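Local coordinates for protein mitochondrial association factor 1 (Toxoplasma gondii, PDB 6BXS) that is a Toxoplasma factor of a family linked to association with host mitochondria, built on a macro domain fold that in relatives binds ADP-ribose, at residues A50-M62 against L86-L98. Numbering follows the deposited sequence.
Sequences AGTYGLFIGGVGM and LSAESQEIQERLL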
loop_
_atom_site.group_PDB
_atom_site.type_symbol
_atom_site.label_atom_id
_atom_site.label_comp_id
_atom_site.label_asym_id
_atom_site.label_seq_id
_atom_site.Cartn_x
_atom_site.Cartn_y
_atom_site.Cartn_z
ATOM N N ALA A 50 -3.466 3.387 2.336
ATOM C CA ALA A 50 -2.735 4.458 3.002
ATOM C C ALA A 50 -3.085 4.433 4.486
ATOM O O ALA A 50 -4.040 5.075 4.922
ATOM C CB ALA A 50 -3.064 5.807 2.388
ATOM N N GLY A 51 -2.297 3.685 5.251
ATOM C CA GLY A 51 -2.627 3.365 6.627
ATOM C C GLY A 51 -2.410 4.488 7.620
ATOM O O GLY A 51 -1.785 5.502 7.313
ATOM N N THR A 52 -2.931 4.285 8.825
ATOM C CA THR A 52 -2.793 5.241 9.914
ATOM C C THR A 52 -1.670 4.808 10.849
ATOM O O THR A 52 -1.290 3.640 10.878
ATOM C CB THR A 52 -4.098 5.364 10.718
ATOM O OG1 THR A 52 -4.434 4.084 11.260
ATOM C CG2 THR A 52 -5.239 5.851 9.831
ATOM N N TYR A 53 -1.151 5.754 11.621
ATOM C CA TYR A 53 -0.077 5.474 12.564
ATOM C C TYR A 53 -0.540 4.546 13.687
ATOM O O TYR A 53 0.278 3.899 14.342
ATOM C CB TYR A 53 0.463 6.787 13.136
ATOM C CG TYR A 53 0.941 7.736 12.056
ATOM C CD1 TYR A 53 2.006 7.393 11.235
ATOM C CD2 TYR A 53 0.323 8.965 11.849
ATOM C CE1 TYR A 53 2.448 8.242 10.240
ATOM C CE2 TYR A 53 0.761 9.825 10.854
ATOM C CZ TYR A 53 1.823 9.456 10.051
ATOM O OH TYR A 53 2.265 10.301 9.059
ATOM N N GLY A 54 -1.852 4.473 13.893
ATOM C CA GLY A 54 -2.429 3.574 14.878
ATOM C C GLY A 54 -2.737 2.192 14.324
ATOM O O GLY A 54 -3.155 1.305 15.067
ATOM N N LEU A 55 -2.548 2.022 13.017
ATOM C CA LEU A 55 -2.623 0.713 12.358
ATOM C C LEU A 55 -4.027 0.101 12.290
ATOM O O LEU A 55 -4.158 -1.121 12.222
ATOM C CB LEU A 55 -1.688 -0.284 13.054
ATOM C CG LEU A 55 -0.240 0.145 13.298
ATOM C CD1 LEU A 55 0.537 -0.999 13.939
ATOM C CD2 LEU A 55 0.424 0.593 12.008
ATOM N N PHE A 56 -5.068 0.930 12.285
ATOM C CA PHE A 56 -6.436 0.425 12.151
ATOM C C PHE A 56 -6.959 0.607 10.727
ATOM O O PHE A 56 -6.547 1.522 10.017
ATOM C CB PHE A 56 -7.376 1.131 13.130
ATOM C CG PHE A 56 -7.690 2.545 12.745
ATOM C CD1 PHE A 56 -8.749 2.831 11.900
ATOM C CD2 PHE A 56 -6.923 3.588 13.224
ATOM C CE1 PHE A 56 -9.031 4.131 11.537
ATOM C CE2 PHE A 56 -7.203 4.889 12.859
ATOM C CZ PHE A 56 -8.259 5.161 12.019
ATOM N N ILE A 57 -7.879 -0.267 10.326
ATOM C CA ILE A 57 -8.605 -0.112 9.074
ATOM C C ILE A 57 -9.968 0.510 9.361
ATOM O O ILE A 57 -10.820 -0.101 10.008
ATOM C CB ILE A 57 -8.777 -1.457 8.344
ATOM C CG1 ILE A 57 -7.411 -1.973 7.883
ATOM C CG2 ILE A 57 -9.709 -1.302 7.141
ATOM C CD1 ILE A 57 -7.421 -3.402 7.384
ATOM N N GLY A 58 -10.164 1.730 8.872
ATOM C CA GLY A 58 -11.368 2.489 9.150
ATOM C C GLY A 58 -11.111 3.968 8.955
ATOM O O GLY A 58 -10.181 4.354 8.244
ATOM N N GLY A 59 -11.933 4.797 9.588
ATOM C CA GLY A 59 -11.709 6.230 9.590
ATOM C C GLY A 59 -12.064 6.917 8.286
ATOM O O GLY A 59 -13.122 6.664 7.706
ATOM N N VAL A 60 -11.165 7.782 7.825
ATOM C CA VAL A 60 -11.421 8.646 6.676
ATOM C C VAL A 60 -10.405 8.431 5.558
ATOM O O VAL A 60 -9.489 7.619 5.683
ATOM C CB VAL A 60 -11.399 10.130 7.095
ATOM C CG1 VAL A 60 -12.465 10.392 8.151
ATOM C CG2 VAL A 60 -10.021 10.520 7.623
ATOM N N GLY A 61 -10.570 9.172 4.467
ATOM C CA GLY A 61 -9.678 9.058 3.329
ATOM C C GLY A 61 -9.758 7.680 2.700
ATOM O O GLY A 61 -10.800 7.026 2.742
ATOM N N MET A 62 -8.648 7.234 2.123
ATOM C CA MET A 62 -8.594 5.931 1.471
ATOM C C MET A 62 -8.822 4.797 2.460
ATOM O O MET A 62 -9.481 3.807 2.140
ATOM C CB MET A 62 -7.247 5.739 0.781
ATOM C CG MET A 62 -7.169 4.473 -0.052
ATOM S SD MET A 62 -5.523 4.178 -0.699
ATOM C CE MET A 62 -5.823 2.716 -1.689
ATOM N N LEU A 86 -14.028 -4.159 12.834
ATOM C CA LEU A 86 -12.958 -4.144 11.845
ATOM C C LEU A 86 -11.790 -3.278 12.301
ATOM O O LEU A 86 -10.629 -3.656 12.136
ATOM C CB LEU A 86 -13.493 -3.643 10.501
ATOM C CG LEU A 86 -12.468 -3.424 9.386
ATOM C CD1 LEU A 86 -11.639 -4.672 9.143
ATOM C CD2 LEU A 86 -13.178 -2.998 8.111
ATOM N N SER A 87 -12.105 -2.117 12.866
ATOM C CA SER A 87 -11.083 -1.203 13.361
ATOM C C SER A 87 -10.231 -1.860 14.435
ATOM O O SER A 87 -9.005 -1.835 14.366
ATOM C CB SER A 87 -11.722 0.072 13.917
ATOM O OG SER A 87 -11.995 1.001 12.885
ATOM N N ALA A 88 -10.888 -2.452 15.425
ATOM C CA ALA A 88 -10.186 -3.061 16.547
ATOM C C ALA A 88 -9.417 -4.309 16.123
ATOM O O ALA A 88 -8.269 -4.501 16.524
ATOM C CB ALA A 88 -11.168 -3.400 17.658
ATOM N N GLU A 89 -10.044 -5.156 15.314
ATOM C CA GLU A 89 -9.421 -6.421 14.935
ATOM C C GLU A 89 -8.200 -6.195 14.046
ATOM O O GLU A 89 -7.135 -6.765 14.287
ATOM C CB GLU A 89 -10.417 -7.326 14.216
ATOM C CG GLU A 89 -10.023 -8.797 14.272
ATOM C CD GLU A 89 -10.740 -9.653 13.247
ATOM O OE1 GLU A 89 -11.138 -9.126 12.187
ATOM O OE2 GLU A 89 -10.902 -10.864 13.504
ATOM N N SER A 90 -8.366 -5.371 13.015
ATOM C CA SER A 90 -7.266 -5.025 12.120
ATOM C C SER A 90 -6.118 -4.417 12.915
ATOM O O SER A 90 -4.947 -4.724 12.688
ATOM C CB SER A 90 -7.735 -4.044 11.046
ATOM O OG SER A 90 -8.198 -2.836 11.629
ATOM N N GLN A 91 -6.478 -3.553 13.856
ATOM C CA GLN A 91 -5.518 -2.904 14.736
ATOM C C GLN A 91 -4.746 -3.927 15.572
ATOM O O GLN A 91 -3.519 -3.873 15.646
ATOM C CB GLN A 91 -6.250 -1.906 15.636
ATOM C CG GLN A 91 -5.365 -1.062 16.526
ATOM C CD GLN A 91 -6.147 0.043 17.214
ATOM O OE1 GLN A 91 -7.090 -0.225 17.959
ATOM N NE2 GLN A 91 -5.773 1.292 16.954
ATOM N N GLU A 92 -5.466 -4.863 16.184
ATOM C CA GLU A 92 -4.844 -5.898 17.006
ATOM C C GLU A 92 -3.868 -6.762 16.209
ATOM O O GLU A 92 -2.728 -6.970 16.624
ATOM C CB GLU A 92 -5.914 -6.789 17.636
ATOM C CG GLU A 92 -6.618 -6.168 18.831
ATOM C CD GLU A 92 -7.745 -7.035 19.361
ATOM O OE1 GLU A 92 -8.293 -7.843 18.581
ATOM O OE2 GLU A 92 -8.080 -6.910 20.558
ATOM N N ILE A 93 -4.325 -7.267 15.068
ATOM C CA ILE A 93 -3.505 -8.138 14.235
ATOM C C ILE A 93 -2.239 -7.437 13.751
ATOM O O ILE A 93 -1.154 -8.013 13.785
ATOM C CB ILE A 93 -4.301 -8.643 13.013
ATOM C CG1 ILE A 93 -5.392 -9.618 13.467
ATOM C CG2 ILE A 93 -3.374 -9.325 12.005
ATOM C CD1 ILE A 93 -6.381 -9.999 12.382
ATOM N N GLN A 94 -2.383 -6.197 13.296
ATOM C CA GLN A 94 -1.268 -5.479 12.691
ATOM C C GLN A 94 -0.280 -4.948 13.732
ATOM O O GLN A 94 0.909 -4.816 13.445
ATOM C CB GLN A 94 -1.799 -4.346 11.809
ATOM C CG GLN A 94 -2.543 -4.872 10.577
ATOM C CD GLN A 94 -2.896 -3.800 9.557
ATOM O OE1 GLN A 94 -3.028 -4.092 8.368
ATOM N NE2 GLN A 94 -3.060 -2.563 10.012
ATOM N N GLU A 95 -0.758 -4.659 14.940
ATOM C CA GLU A 95 0.143 -4.306 16.036
ATOM C C GLU A 95 1.052 -5.481 16.390
ATOM O O GLU A 95 2.262 -5.316 16.545
ATOM C CB GLU A 95 -0.642 -3.876 17.279
ATOM C CG GLU A 95 -1.134 -2.442 17.251
ATOM C CD GLU A 95 -1.773 -2.027 18.563
ATOM O OE1 GLU A 95 -1.030 -1.824 19.547
ATOM O OE2 GLU A 95 -3.016 -1.912 18.617
ATOM N N ARG A 96 0.456 -6.662 16.526
ATOM C CA ARG A 96 1.198 -7.872 16.866
ATOM C C ARG A 96 2.210 -8.240 15.780
ATOM O O ARG A 96 3.349 -8.604 16.078
ATOM C CB ARG A 96 0.234 -9.039 17.086
ATOM C CG ARG A 96 -0.675 -8.881 18.294
ATOM C CD ARG A 96 -1.798 -9.905 18.273
ATOM N NE ARG A 96 -2.793 -9.649 19.313
ATOM C CZ ARG A 96 -4.016 -10.172 19.324
ATOM N NH1 ARG A 96 -4.411 -10.977 18.347
ATOM N NH2 ARG A 96 -4.852 -9.882 20.312
ATOM N N LEU A 97 1.788 -8.154 14.523
ATOM C CA LEU A 97 2.650 -8.523 13.403
ATOM C C LEU A 97 3.845 -7.587 13.258
ATOM O O LEU A 97 4.940 -8.026 12.905
ATOM C CB LEU A 97 1.852 -8.537 12.099
ATOM C CG LEU A 97 1.051 -9.804 11.790
ATOM C CD1 LEU A 97 0.225 -9.614 10.522
ATOM C CD2 LEU A 97 1.973 -11.011 11.648
ATOM N N LEU A 98 3.637 -6.300 13.518
ATOM C CA LEU A 98 4.718 -5.326 13.422
ATOM C C LEU A 98 5.801 -5.613 14.456
ATOM O O LEU A 98 6.991 -5.462 14.176
ATOM C CB LEU A 98 4.187 -3.901 13.601
ATOM C CG LEU A 98 5.257 -2.804 13.592
ATOM C CD1 LEU A 98 6.139 -2.896 12.341
ATOM C CD2 LEU A 98 4.623 -1.428 13.698
HETATM O O HOH W 1 -13.457 -0.166 10.410
#
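Polar side chains of helix 83-103 grip the backbone of the loop Gly54-Ile57 in a loop-on-helix contact of the macro domain fold. The loop leaves the end of central strand 45-50 and leads into helix 61-76, the place where relatives in the macro domain family commonly build part of their ADP-ribose pocket. A type I beta turn from Thr52 to Leu55 brings the chain against the helix, and Phe56 and Gln91 come within 4.3 Å of each other at CA.

Three successive peptide groups are held. With CG anti to the backbone N (chi1 -175°), Gln91 runs out along the loop past Phe56 CB, and NE2 donates to Gly54 O at 3.2 Å; the bond is nearly straight, although the donor stands well above the carbonyl plane. Leu55 O takes a weak bond from Gln94 NE2 at 2.9 Å and also meets the CA-H of Gln91. The other end of the Gln94 amide, OE1, is hydrogen-bonded to His150 NE2, which helps to set its rotation.

Apolar contacts lie at both ends. Leu55 CD1 rests over the helix backbone at Glu95 and reaches Leu98 CD2 at 4.1 Å, with Phe148 beside both leucines, while Ile57 CG2 meets Leu86 CD2 at 4.0 Å. A water bridges Ile57 O and Ser87 OG. Between these ends the buried Ser90 hydroxyl is used twice: OG donates to Leu86 O one turn back, at 2.6 Å, and accepts Ile57 N at 2.9 Å with an N-H...O angle of 164°.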